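Local atomic coordinates of glucose-6-phosphate isomerase (Chlamydia trachomatis D/UW-3/CX, PDB entry 6OTU), a protein that catalyses the reversible isomerisation of glucose 6-phosphate to fructose 6-phosphate. Residues Thr109-Trp114 and Ala125-His130; Arg137-Leu142 and Phe285-Phe290; Thr151-Gly156 and Arg180-Ser185; Phe240-Ser245 and Ser254-Val259; Phe260-Ser265 and Ser274-Val279. One frame throughout, in Å; residues are numbered along the deposited sequence.

Contact 1. Residues Thr109-Trp114 and Ala125-His130; sequences TATRAW and AAIARH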
# COMPACT_ATOMS: atom_id res chain seq x y z
N THR A 109 -6.61 8.32 -24.35
CA THR A 109 -7.23 7.30 -25.21
C THR A 109 -6.68 7.36 -26.64
O THR A 109 -6.60 6.32 -27.32
CB THR A 109 -8.76 7.44 -25.24
OG1 THR A 109 -9.15 8.75 -25.65
CG2 THR A 109 -9.37 7.13 -23.87
N ALA A 110 -6.30 8.54 -27.12
CA ALA A 110 -5.81 8.64 -28.48
C ALA A 110 -4.42 8.00 -28.65
O ALA A 110 -4.04 7.68 -29.78
CB ALA A 110 -5.79 10.10 -28.92
N THR A 111 -3.68 7.77 -27.55
CA THR A 111 -2.38 7.13 -27.67
C THR A 111 -2.47 5.65 -28.03
O THR A 111 -1.46 5.06 -28.43
CB THR A 111 -1.56 7.27 -26.39
OG1 THR A 111 -2.20 6.56 -25.32
CG2 THR A 111 -1.42 8.72 -26.01
N ARG A 112 -3.66 5.03 -27.90
CA ARG A 112 -3.88 3.67 -28.37
C ARG A 112 -5.01 3.54 -29.39
O ARG A 112 -5.18 2.46 -29.96
CB ARG A 112 -4.15 2.71 -27.19
CG ARG A 112 -5.41 3.02 -26.34
CD ARG A 112 -5.08 3.91 -25.12
NE ARG A 112 -6.15 3.90 -24.12
CZ ARG A 112 -6.01 4.24 -22.84
NH1 ARG A 112 -4.83 4.66 -22.36
NH2 ARG A 112 -7.06 4.20 -22.03
N ALA A 113 -5.77 4.62 -29.64
CA ALA A 113 -6.90 4.54 -30.56
C ALA A 113 -6.48 4.07 -31.95
O ALA A 113 -7.28 3.47 -32.67
CB ALA A 113 -7.60 5.90 -30.63
N TRP A 114 -5.22 4.30 -32.33
CA TRP A 114 -4.78 4.01 -33.69
C TRP A 114 -4.64 2.52 -33.98
O TRP A 114 -4.44 2.18 -35.15
CB TRP A 114 -3.45 4.69 -33.98
CG TRP A 114 -2.32 4.19 -33.13
CD1 TRP A 114 -1.94 4.66 -31.90
CD2 TRP A 114 -1.42 3.11 -33.45
NE1 TRP A 114 -0.87 3.94 -31.43
CE2 TRP A 114 -0.52 2.99 -32.36
CE3 TRP A 114 -1.27 2.25 -34.54
CZ2 TRP A 114 0.51 2.03 -32.33
CZ3 TRP A 114 -0.25 1.29 -34.51
CH2 TRP A 114 0.62 1.20 -33.42
N ALA A 125 -7.10 13.38 -33.46
CA ALA A 125 -6.47 12.74 -34.61
C ALA A 125 -4.97 12.99 -34.63
O ALA A 125 -4.20 12.11 -35.02
CB ALA A 125 -7.11 13.24 -35.91
N ALA A 126 -4.54 14.19 -34.25
CA ALA A 126 -3.11 14.49 -34.26
C ALA A 126 -2.38 13.63 -33.24
O ALA A 126 -1.30 13.09 -33.53
CB ALA A 126 -2.87 15.98 -33.99
N ILE A 127 -2.96 13.47 -32.05
CA ILE A 127 -2.34 12.62 -31.03
C ILE A 127 -2.30 11.17 -31.51
O ILE A 127 -1.34 10.44 -31.25
CB ILE A 127 -3.09 12.74 -29.69
CG1 ILE A 127 -2.95 14.15 -29.10
CG2 ILE A 127 -2.63 11.64 -28.71
CD1 ILE A 127 -1.61 14.44 -28.45
N ALA A 128 -3.35 10.73 -32.20
CA ALA A 128 -3.37 9.35 -32.65
C ALA A 128 -2.29 9.10 -33.70
O ALA A 128 -1.58 8.09 -33.64
CB ALA A 128 -4.75 8.97 -33.19
N ARG A 129 -2.12 10.02 -34.65
CA ARG A 129 -1.12 9.72 -35.66
C ARG A 129 0.29 9.91 -35.13
O ARG A 129 1.19 9.18 -35.52
CB ARG A 129 -1.30 10.56 -36.93
CG ARG A 129 -0.69 9.77 -38.09
CD ARG A 129 -0.25 10.55 -39.30
NE ARG A 129 -1.03 11.74 -39.53
CZ ARG A 129 -0.58 12.97 -39.32
NH1 ARG A 129 -1.36 14.00 -39.57
NH2 ARG A 129 0.65 13.16 -38.86
N HIS A 130 0.49 10.85 -34.20
CA HIS A 130 1.82 10.98 -33.62
C HIS A 130 2.17 9.77 -32.76
O HIS A 130 3.32 9.32 -32.75
CB HIS A 130 1.93 12.27 -32.84
CG HIS A 130 1.91 13.48 -33.71
ND1 HIS A 130 1.22 14.63 -33.39
CD2 HIS A 130 2.46 13.70 -34.93
CE1 HIS A 130 1.36 15.51 -34.36
NE2 HIS A 130 2.11 14.97 -35.30
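Ala110, Ala128 and Ile127 carry this helix-on-helix packing, in which the short, weakly bonded helix 110-113 of the phosphoglucose isomerase fold lies against an early part of the long helix 122-148. The alpha carbons of Ala110 and Ala128 are 4.9 Å apart, a close backbone approach made possible by two small side chains. Ala110 points its methyl at the other helix, and CB meets Ile127 CG2 at 3.5 Å. In Ile127, chi1 of -65° sets CG2 anti to the backbone N and turned to Ala110, while the CG1 branch leads away, toward Ser265. Thr111 lies alongside Ile127, facing the same way, with its CG2 4.2 Å from Ile127 CG2; its hydroxyl is engaged elsewhere, by His108 O and Thr273. Ala128 presents its CA and CB to Ala110 O: the CA approaches at 3.4 Å in a CA-H...O contact with an angle of 147° at the hydrogen. At the far end Trp114 NE1 makes only a weak bond of 3.3 Å to Thr111 O, and helix 287-303 touches the indole through Ile291 and Leu294. Trp114 CD1 comes within 3.9 Å of Ala128 O, which approaches the ring obliquely.

Contact 2. Residues Arg137-Leu142 and Phe285-Phe290; sequences RLAEFL and FGYEAF
The Tyr287 ring takes the Ala139 methyl on one face and two leucine methyls, Leu138 CD2 and Leu142 CD1, near its plane at the edge. The face contact is a centred CH-pi interaction: Ala139 CB stands 3.6 Å from the centroid of the Tyr287 ring and 9° off its normal. The ring reaches helix 122-148 because Tyr287 CG is anti to the backbone N (chi1 -180°). Leu142 packs nearer the root of the tyrosine, its CD1 4.1 Å from Tyr287 CB. One turn further on, the Phe290 ring is met obliquely by Leu138, whose CD2 lies 4.1 Å from Phe290 CD2; the two side chains cross at about a right angle. Gly286 occupies the N-cap position of helix 287-303, and its phi of 88° places it at the break from the preceding helix, 275-285. Helices 122-148 and 287-303 are thus joined here mainly by methyl groups and aromatic rings, so cohesion between these two segments should rest on dispersion and the hydrophobic effect, with CH-pi attraction added at the tyrosine.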
# COMPACT_ATOMS: atom_id res chain seq x y z
N ARG A 137 8.72 4.29 -34.55
CA ARG A 137 10.07 4.64 -34.15
C ARG A 137 10.54 3.75 -33.01
O ARG A 137 11.72 3.41 -32.94
CB ARG A 137 10.15 6.11 -33.77
CG ARG A 137 9.97 7.04 -34.96
CD ARG A 137 10.06 8.49 -34.56
NE ARG A 137 11.31 8.75 -33.86
CZ ARG A 137 11.38 9.16 -32.60
NH1 ARG A 137 12.57 9.37 -32.06
NH2 ARG A 137 10.28 9.37 -31.90
N LEU A 138 9.62 3.33 -32.14
CA LEU A 138 9.97 2.42 -31.05
C LEU A 138 10.35 1.05 -31.59
O LEU A 138 11.39 0.50 -31.21
CB LEU A 138 8.80 2.30 -30.06
CG LEU A 138 8.95 1.38 -28.85
CD1 LEU A 138 10.04 1.89 -27.92
CD2 LEU A 138 7.62 1.23 -28.10
N ALA A 139 9.53 0.49 -32.48
CA ALA A 139 9.86 -0.80 -33.08
C ALA A 139 11.25 -0.79 -33.71
O ALA A 139 12.04 -1.71 -33.50
CB ALA A 139 8.81 -1.20 -34.11
N GLU A 140 11.57 0.28 -34.46
CA GLU A 140 12.90 0.41 -35.04
C GLU A 140 13.97 0.48 -33.96
O GLU A 140 15.05 -0.11 -34.09
CB GLU A 140 12.98 1.68 -35.89
CG GLU A 140 12.66 1.52 -37.35
CD GLU A 140 12.73 2.86 -38.07
OE1 GLU A 140 13.00 3.89 -37.41
OE2 GLU A 140 12.52 2.88 -39.31
N PHE A 141 13.68 1.21 -32.88
CA PHE A 141 14.67 1.41 -31.82
C PHE A 141 14.91 0.11 -31.05
O PHE A 141 16.06 -0.18 -30.67
CB PHE A 141 14.20 2.53 -30.88
CG PHE A 141 15.02 2.65 -29.63
CD1 PHE A 141 16.21 3.36 -29.63
CD2 PHE A 141 14.63 2.00 -28.47
CE1 PHE A 141 16.97 3.46 -28.47
CE2 PHE A 141 15.40 2.09 -27.30
CZ PHE A 141 16.56 2.81 -27.31
N LEU A 142 13.86 -0.67 -30.82
CA LEU A 142 13.97 -1.86 -29.97
C LEU A 142 14.73 -2.99 -30.66
O LEU A 142 15.39 -3.78 -29.98
CB LEU A 142 12.58 -2.35 -29.56
CG LEU A 142 11.72 -1.42 -28.70
CD1 LEU A 142 10.34 -2.04 -28.49
CD2 LEU A 142 12.40 -1.12 -27.34
N PHE A 285 9.77 -6.92 -23.07
CA PHE A 285 9.01 -8.02 -23.65
C PHE A 285 8.93 -7.99 -25.16
O PHE A 285 8.28 -8.88 -25.74
CB PHE A 285 7.60 -8.03 -23.05
CG PHE A 285 7.57 -7.79 -21.56
CD1 PHE A 285 8.16 -8.70 -20.70
CD2 PHE A 285 6.96 -6.67 -21.02
CE1 PHE A 285 8.15 -8.50 -19.33
CE2 PHE A 285 6.93 -6.47 -19.65
CZ PHE A 285 7.53 -7.39 -18.81
N GLY A 286 9.55 -7.02 -25.83
CA GLY A 286 9.46 -6.92 -27.29
C GLY A 286 8.27 -6.10 -27.75
O GLY A 286 7.25 -5.99 -27.06
N TYR A 287 8.40 -5.52 -28.95
CA TYR A 287 7.41 -4.58 -29.49
C TYR A 287 6.00 -5.17 -29.50
O TYR A 287 5.05 -4.52 -29.04
CB TYR A 287 7.81 -4.16 -30.90
CG TYR A 287 6.86 -3.18 -31.56
CD1 TYR A 287 6.82 -1.86 -31.16
CD2 TYR A 287 6.04 -3.57 -32.62
CE1 TYR A 287 5.97 -0.95 -31.78
CE2 TYR A 287 5.18 -2.67 -33.24
CZ TYR A 287 5.15 -1.36 -32.81
OH TYR A 287 4.32 -0.43 -33.40
N GLU A 288 5.85 -6.38 -30.05
CA GLU A 288 4.53 -6.97 -30.24
C GLU A 288 3.76 -7.07 -28.93
O GLU A 288 2.53 -6.98 -28.93
CB GLU A 288 4.66 -8.35 -30.90
N ALA A 289 4.46 -7.26 -27.81
CA ALA A 289 3.76 -7.32 -26.53
C ALA A 289 3.19 -5.96 -26.15
O ALA A 289 2.08 -5.87 -25.60
CB ALA A 289 4.69 -7.85 -25.44
N PHE A 290 3.92 -4.87 -26.46
CA PHE A 290 3.38 -3.54 -26.19
C PHE A 290 2.15 -3.25 -27.06
O PHE A 290 1.18 -2.63 -26.59
CB PHE A 290 4.46 -2.47 -26.39
CG PHE A 290 3.95 -1.06 -26.26
CD1 PHE A 290 3.55 -0.57 -25.03
CD2 PHE A 290 3.87 -0.23 -27.36
CE1 PHE A 290 3.08 0.74 -24.90
CE2 PHE A 290 3.41 1.09 -27.24
CZ PHE A 290 3.01 1.57 -26.01

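Contact 3. Residues Thr151-Gly156 and Arg180-Ser185; sequences TLVQIG and RIFFVS
Backbone hydrogen bonds join Thr151-Gly156 to Arg180-Ser185: strands 151-155 and 180-184 run parallel, the axes of these short segments approaching to 4.6 Å with 17° between their directions. Leu152 N donates to Arg180 O at 2.8 Å, Leu152 O accepts from Phe182 N, and Gln154 repeats the pattern with Phe182 O and Val184 N; Gly156 N closes the series on Val184 O at 3.1 Å. CA-H...O contacts fill in between, such as Ile155 CA to Val184 O.

Apolar contacts form on both faces. With Thr151 and Ile155 lie Val153 and Val184, whose CG1 and CG2 respectively meet at 3.8 Å, and Phe182, whose CE1, at the ring edge, lies 4.0 Å from Thr151 CG2. On the other face Ile181 bends its CD1 back to Leu152 CB (3.7 Å), and Gln154 CB approaches the Phe183 ring obliquely at CD2. Helix 275-285 covers that face through Val280.

Polar groups complete the contact. A water bonds to Thr151 OG1 at 2.9 Å and, weakly, accepts from Arg180 NH1, which also bonds Glu198 O. Gln154 NE2 donates to Ser160 O, next to the ligand; Ser185 OG bonds Asn383 of the second subunit.

This pairing closes a parallel beta-alpha-beta unit through helix 162-172, as in the SIS domain, with Gly156 just ahead of the sugar-phosphate-binding residues Ile157-Ser160.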
# COMPACT_ATOMS: atom_id res chain seq x y z
N THR A 151 19.88 -4.55 -19.59
CA THR A 151 19.40 -3.88 -18.39
C THR A 151 18.80 -2.53 -18.75
O THR A 151 19.44 -1.74 -19.46
CB THR A 151 20.57 -3.69 -17.42
OG1 THR A 151 21.14 -4.97 -17.13
CG2 THR A 151 20.11 -3.02 -16.14
N LEU A 152 17.61 -2.24 -18.25
CA LEU A 152 16.97 -0.94 -18.43
C LEU A 152 16.66 -0.34 -17.07
O LEU A 152 16.11 -1.02 -16.19
CB LEU A 152 15.69 -1.06 -19.28
CG LEU A 152 15.04 0.27 -19.69
CD1 LEU A 152 14.43 0.17 -21.06
CD2 LEU A 152 13.99 0.75 -18.69
N VAL A 153 16.98 0.95 -16.90
CA VAL A 153 16.72 1.69 -15.66
C VAL A 153 15.82 2.87 -15.99
O VAL A 153 16.24 3.80 -16.68
CB VAL A 153 18.01 2.17 -14.99
CG1 VAL A 153 17.67 3.01 -13.76
CG2 VAL A 153 18.89 0.98 -14.62
N GLN A 154 14.59 2.85 -15.49
CA GLN A 154 13.68 3.96 -15.71
C GLN A 154 13.83 4.96 -14.58
O GLN A 154 13.57 4.63 -13.42
CB GLN A 154 12.23 3.49 -15.81
CG GLN A 154 11.25 4.60 -16.08
CD GLN A 154 10.20 4.24 -17.13
OE1 GLN A 154 10.49 3.53 -18.11
NE2 GLN A 154 8.98 4.75 -16.94
N ILE A 155 14.28 6.16 -14.92
CA ILE A 155 14.37 7.28 -13.99
C ILE A 155 13.13 8.15 -14.20
O ILE A 155 12.90 8.66 -15.31
CB ILE A 155 15.66 8.10 -14.22
CG1 ILE A 155 16.90 7.24 -13.93
CG2 ILE A 155 15.65 9.36 -13.36
CD1 ILE A 155 18.22 7.97 -14.10
N GLY A 156 12.34 8.31 -13.16
CA GLY A 156 11.09 9.04 -13.24
C GLY A 156 10.29 8.79 -11.99
O GLY A 156 10.54 7.85 -11.24
N ARG A 180 16.84 -7.20 -17.33
CA ARG A 180 16.73 -6.76 -15.96
C ARG A 180 16.27 -5.31 -15.94
O ARG A 180 16.82 -4.46 -16.66
CB ARG A 180 18.07 -6.91 -15.24
CG ARG A 180 18.77 -8.23 -15.51
CD ARG A 180 20.17 -8.18 -14.92
NE ARG A 180 20.18 -8.26 -13.46
CZ ARG A 180 21.00 -7.58 -12.67
NH1 ARG A 180 21.90 -6.74 -13.20
NH2 ARG A 180 20.94 -7.73 -11.35
N ILE A 181 15.25 -5.02 -15.12
CA ILE A 181 14.49 -3.78 -15.19
C ILE A 181 14.43 -3.17 -13.80
O ILE A 181 14.05 -3.84 -12.83
CB ILE A 181 13.07 -4.01 -15.75
CG1 ILE A 181 13.12 -4.82 -17.05
CG2 ILE A 181 12.34 -2.69 -15.96
CD1 ILE A 181 13.75 -4.08 -18.21
N PHE A 182 14.81 -1.89 -13.70
CA PHE A 182 14.82 -1.17 -12.43
C PHE A 182 14.12 0.16 -12.59
O PHE A 182 14.04 0.73 -13.69
CB PHE A 182 16.26 -0.94 -11.93
CG PHE A 182 17.04 -2.21 -11.73
CD1 PHE A 182 17.75 -2.78 -12.78
CD2 PHE A 182 17.04 -2.85 -10.50
CE1 PHE A 182 18.45 -3.96 -12.60
CE2 PHE A 182 17.74 -4.03 -10.31
CZ PHE A 182 18.45 -4.59 -11.36
N PHE A 183 13.62 0.68 -11.47
CA PHE A 183 12.99 1.99 -11.42
C PHE A 183 13.67 2.81 -10.35
O PHE A 183 13.73 2.39 -9.19
CB PHE A 183 11.49 1.90 -11.15
CG PHE A 183 10.75 1.11 -12.18
CD1 PHE A 183 10.68 -0.27 -12.08
CD2 PHE A 183 10.14 1.74 -13.26
CE1 PHE A 183 10.00 -1.00 -13.04
CE2 PHE A 183 9.46 1.01 -14.21
CZ PHE A 183 9.39 -0.37 -14.10
N VAL A 184 14.19 3.97 -10.74
CA VAL A 184 14.78 4.94 -9.82
C VAL A 184 13.87 6.17 -9.83
O VAL A 184 13.70 6.82 -10.87
CB VAL A 184 16.22 5.29 -10.22
CG1 VAL A 184 16.80 6.41 -9.35
CG2 VAL A 184 17.09 4.05 -10.14
N SER A 185 13.28 6.48 -8.68
CA SER A 185 12.23 7.49 -8.64
C SER A 185 12.48 8.52 -7.54
O SER A 185 12.51 9.73 -7.82
CB SER A 185 10.87 6.81 -8.44
OG SER A 185 10.89 5.92 -7.32
O HOH W 1 23.26 -5.37 -15.22

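Contact 4. Residues Phe240-Ser245 and Ser254-Val259; sequences FVAVTS and SRYLEV
At the edge of the five-stranded parallel sheet, Phe240-Ser245 pairs with the approach to one of its two edge strands within the chain, 258-262. Two backbone bonds set the register. Leu257 N donates to Phe240 O at 2.7 Å, bent to 140° at the hydrogen, and Ala242 N donates to Glu258 O at 3.0 Å in a straighter bond of 167°. Beyond them Val259 CA makes a CA-H...O contact to Ala242 O.

Ala242 and Tyr256 make the central side-chain contact. The ring lies over Ala242, whose CB is 3.5 Å from the Tyr256 centroid and 7° off the normal, a centred CH-pi contact. The opposite face takes Arg255 CG, offset toward the rim, and Phe240 O sits near the ring plane at its edge. Ala242 CB also meets Val259 CG2 at 4.1 Å. On the other face of the sheet Val241 CG2 touches Leu257 CD2 at 4.1 Å, where Phe141 of helix 122-148 packs on both.

Glu258 bends at chi2, and OE1 accepts from Val259 N at 2.9 Å through its anti lone pair; Arg137 and Lys253 form salt bridges to the same oxygen, probably stabilising its negative charge. The pairing adds an edge strand, through a connection without a helix, to the doubly wound parallel sheet of the SIS domain.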
# COMPACT_ATOMS: atom_id res chain seq x y z
N PHE A 240 21.78 6.93 -22.71
CA PHE A 240 20.64 7.65 -22.14
C PHE A 240 19.59 7.95 -23.20
O PHE A 240 19.91 8.49 -24.27
CB PHE A 240 21.10 8.95 -21.47
CG PHE A 240 21.85 8.70 -20.19
CD1 PHE A 240 23.16 8.24 -20.22
CD2 PHE A 240 21.24 8.89 -18.97
CE1 PHE A 240 23.84 7.98 -19.05
CE2 PHE A 240 21.93 8.65 -17.78
CZ PHE A 240 23.23 8.19 -17.83
N VAL A 241 18.35 7.58 -22.90
CA VAL A 241 17.19 7.82 -23.75
C VAL A 241 16.24 8.73 -22.98
O VAL A 241 16.09 8.58 -21.76
CB VAL A 241 16.50 6.49 -24.14
CG1 VAL A 241 15.03 6.70 -24.53
CG2 VAL A 241 17.27 5.80 -25.26
N ALA A 242 15.63 9.69 -23.67
CA ALA A 242 14.65 10.55 -23.04
C ALA A 242 13.24 10.26 -23.55
O ALA A 242 13.03 9.89 -24.71
CB ALA A 242 14.99 12.03 -23.24
N VAL A 243 12.28 10.40 -22.64
CA VAL A 243 10.86 10.36 -22.94
C VAL A 243 10.28 11.60 -22.28
O VAL A 243 10.31 11.72 -21.06
CB VAL A 243 10.18 9.08 -22.41
CG1 VAL A 243 8.69 9.06 -22.74
CG2 VAL A 243 10.87 7.85 -22.98
N THR A 244 9.80 12.54 -23.09
CA THR A 244 9.36 13.83 -22.58
C THR A 244 8.35 14.46 -23.53
O THR A 244 8.19 14.01 -24.67
CB THR A 244 10.54 14.80 -22.37
OG1 THR A 244 10.05 16.01 -21.80
CG2 THR A 244 11.21 15.15 -23.70
N SER A 245 7.68 15.50 -23.04
CA SER A 245 6.78 16.30 -23.86
C SER A 245 7.53 16.93 -25.03
O SER A 245 8.70 17.30 -24.92
CB SER A 245 6.14 17.39 -23.01
OG SER A 245 4.84 17.71 -23.51
N SER A 254 20.81 15.97 -28.99
CA SER A 254 22.24 16.09 -28.76
C SER A 254 22.65 15.65 -27.36
O SER A 254 23.84 15.49 -27.09
CB SER A 254 22.70 17.54 -28.99
OG SER A 254 22.65 18.29 -27.78
N ARG A 255 21.69 15.44 -26.47
CA ARG A 255 21.98 14.99 -25.12
C ARG A 255 21.55 13.54 -24.89
O ARG A 255 22.00 12.92 -23.92
CB ARG A 255 21.30 15.94 -24.11
CG ARG A 255 21.56 15.66 -22.64
CD ARG A 255 20.79 16.63 -21.72
NE ARG A 255 20.90 16.24 -20.32
CZ ARG A 255 21.90 16.59 -19.52
NH1 ARG A 255 22.90 17.35 -19.98
NH2 ARG A 255 21.92 16.18 -18.26
N TYR A 256 20.75 12.96 -25.79
CA TYR A 256 20.22 11.61 -25.63
C TYR A 256 20.44 10.78 -26.89
O TYR A 256 20.35 11.29 -28.02
CB TYR A 256 18.74 11.65 -25.27
CG TYR A 256 18.49 12.37 -23.96
CD1 TYR A 256 18.65 11.70 -22.74
CD2 TYR A 256 18.11 13.71 -23.93
CE1 TYR A 256 18.44 12.35 -21.55
CE2 TYR A 256 17.89 14.36 -22.74
CZ TYR A 256 18.06 13.68 -21.55
OH TYR A 256 17.85 14.33 -20.36
N LEU A 257 20.72 9.50 -26.69
CA LEU A 257 20.82 8.56 -27.80
C LEU A 257 19.55 8.56 -28.64
O LEU A 257 19.60 8.47 -29.87
CB LEU A 257 21.12 7.15 -27.27
CG LEU A 257 20.82 5.98 -28.21
CD1 LEU A 257 21.90 5.81 -29.28
CD2 LEU A 257 20.62 4.69 -27.42
N GLU A 258 18.40 8.67 -27.98
CA GLU A 258 17.12 8.79 -28.67
C GLU A 258 16.18 9.55 -27.76
O GLU A 258 16.39 9.63 -26.54
CB GLU A 258 16.54 7.41 -29.04
CG GLU A 258 15.27 7.43 -29.92
CD GLU A 258 15.41 8.23 -31.20
OE1 GLU A 258 15.33 9.47 -31.14
OE2 GLU A 258 15.59 7.63 -32.28
N VAL A 259 15.15 10.14 -28.36
CA VAL A 259 14.16 10.93 -27.63
C VAL A 259 12.78 10.53 -28.14
O VAL A 259 12.52 10.61 -29.34
CB VAL A 259 14.38 12.44 -27.81
CG1 VAL A 259 13.21 13.23 -27.20
CG2 VAL A 259 15.74 12.88 -27.21

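Contact 5. Residues Phe260-Ser265 and Ser274-Val279; sequences FHLWDS and SMVGGV
Met275 reaches from the first turn of helix 275-285 to strand 258-262, and its side chain can be followed outward. CB meets Phe260 CB at 3.9 Å. CG, anti to the carbonyl carbon at chi1 -61°, lies 3.7 Å from His261 O. Bends at chi2 and chi3 then carry the chain obliquely across the Phe260 side chain: SD stands 5.4 Å from the Phe260 ring centroid, obliquely, as a Met-aromatic contact, and CE comes to 3.5 Å from Phe260 CD1. Val279, one turn on, brings CG2 within 3.8 Å of Phe260 CD2, an off-centre CH-pi approach, while Val276 CG2 touches Leu262 CD2. A water-mediated polar link runs beside this packing: one water donates to His261 O and accepts from Met275 N at 2.8 Å. Ser274 caps the helix, its OG accepting from Val276 N at 3.2 Å and also bonded to Ser271 O. A helix crossing back over the strand that precedes it, at 145° between their directions, is typical of the layered alpha/beta packing of the SIS domain.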
# COMPACT_ATOMS: atom_id res chain seq x y z
N PHE A 260 11.91 10.11 -27.22
CA PHE A 260 10.51 9.80 -27.54
C PHE A 260 9.61 10.85 -26.90
O PHE A 260 9.97 11.51 -25.92
CB PHE A 260 10.13 8.39 -27.06
CG PHE A 260 10.91 7.28 -27.74
CD1 PHE A 260 10.46 6.74 -28.94
CD2 PHE A 260 12.10 6.80 -27.19
CE1 PHE A 260 11.18 5.72 -29.57
CE2 PHE A 260 12.83 5.80 -27.81
CZ PHE A 260 12.37 5.25 -29.01
N HIS A 261 8.41 11.01 -27.46
CA HIS A 261 7.52 12.09 -27.07
C HIS A 261 6.18 11.56 -26.57
O HIS A 261 5.65 10.57 -27.09
CB HIS A 261 7.24 13.04 -28.25
CG HIS A 261 8.47 13.59 -28.88
ND1 HIS A 261 8.72 13.49 -30.23
CD2 HIS A 261 9.52 14.26 -28.35
CE1 HIS A 261 9.88 14.07 -30.51
NE2 HIS A 261 10.38 14.55 -29.39
N LEU A 262 5.65 12.24 -25.57
CA LEU A 262 4.22 12.36 -25.32
C LEU A 262 3.86 13.83 -25.57
O LEU A 262 4.66 14.58 -26.13
CB LEU A 262 3.88 11.88 -23.90
CG LEU A 262 4.42 12.65 -22.70
CD1 LEU A 262 3.50 12.43 -21.50
CD2 LEU A 262 5.87 12.26 -22.35
N TRP A 263 2.67 14.25 -25.16
CA TRP A 263 2.20 15.61 -25.42
C TRP A 263 1.47 16.14 -24.19
O TRP A 263 1.24 15.41 -23.22
CB TRP A 263 1.32 15.64 -26.70
CG TRP A 263 2.11 15.08 -27.84
CD1 TRP A 263 2.91 15.77 -28.70
CD2 TRP A 263 2.25 13.70 -28.19
NE1 TRP A 263 3.52 14.91 -29.58
CE2 TRP A 263 3.13 13.63 -29.29
CE3 TRP A 263 1.71 12.51 -27.69
CZ2 TRP A 263 3.48 12.42 -29.89
CZ3 TRP A 263 2.07 11.31 -28.29
CH2 TRP A 263 2.94 11.28 -29.37
N ASP A 264 1.10 17.42 -24.25
CA ASP A 264 0.56 18.11 -23.07
C ASP A 264 -0.79 17.56 -22.62
O ASP A 264 -1.09 17.57 -21.42
CB ASP A 264 0.44 19.61 -23.35
CG ASP A 264 1.72 20.35 -23.02
OD1 ASP A 264 2.66 19.69 -22.53
OD2 ASP A 264 1.80 21.57 -23.26
N SER A 265 -1.59 17.06 -23.56
CA SER A 265 -2.90 16.50 -23.27
C SER A 265 -2.84 15.05 -22.79
O SER A 265 -3.90 14.41 -22.70
CB SER A 265 -3.75 16.56 -24.52
OG SER A 265 -3.08 15.85 -25.54
N SER A 274 1.35 5.50 -23.45
CA SER A 274 2.18 6.32 -24.31
C SER A 274 3.60 5.77 -24.28
O SER A 274 3.86 4.67 -23.77
CB SER A 274 2.13 7.79 -23.88
OG SER A 274 2.83 8.00 -22.67
N MET A 275 4.56 6.52 -24.82
CA MET A 275 5.95 6.08 -24.74
C MET A 275 6.48 6.05 -23.31
O MET A 275 7.56 5.48 -23.08
CB MET A 275 6.82 6.98 -25.61
CG MET A 275 6.45 6.95 -27.10
SD MET A 275 6.39 5.29 -27.84
CE MET A 275 8.03 4.74 -27.44
N VAL A 276 5.77 6.66 -22.34
CA VAL A 276 6.14 6.54 -20.93
C VAL A 276 6.22 5.07 -20.52
O VAL A 276 7.16 4.65 -19.83
CB VAL A 276 5.14 7.31 -20.05
CG1 VAL A 276 5.39 7.02 -18.56
CG2 VAL A 276 5.24 8.79 -20.34
N GLY A 277 5.23 4.27 -20.93
CA GLY A 277 5.29 2.83 -20.76
C GLY A 277 5.88 2.09 -21.95
O GLY A 277 6.41 0.98 -21.80
N GLY A 278 5.82 2.69 -23.14
CA GLY A 278 6.18 1.96 -24.34
C GLY A 278 7.63 1.52 -24.37
O GLY A 278 7.95 0.41 -24.80
N VAL A 279 8.54 2.39 -23.92
CA VAL A 279 9.97 2.07 -23.97
C VAL A 279 10.30 0.91 -23.04
O VAL A 279 10.87 -0.10 -23.46
CB VAL A 279 10.82 3.32 -23.65
CG1 VAL A 279 12.27 2.92 -23.53
CG2 VAL A 279 10.64 4.39 -24.71
O HOH W 2 3.85 8.86 -26.18

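In the fold
Contacts 3, 4 and 5 all reach one parallel sheet, with contact 3 at the 180-184 edge and contact 4 at the 258-262 edge, their centres about 15 Å apart. Contacts 4 and 5 share strand 258-262, and Ala242 O and Phe260 N are 2.8 Å apart between them. Contact 2 packs helices beside this region: Leu138 CD1 lies 3.5 Å from Met275 CE of contact 5, and Phe141 CZ packs 3.7 Å from Val241 CG2 of contact 4. Contact 1, nearer the N-terminal end of helix 122-148, meets contact 5 where His130 CB touches Trp263 CZ2. Bound glucose-6-phosphate is about 6 Å from Gly156 and about 7 Å from the side chains of Thr244 and Leu262, but about 13 Å from that of Thr111.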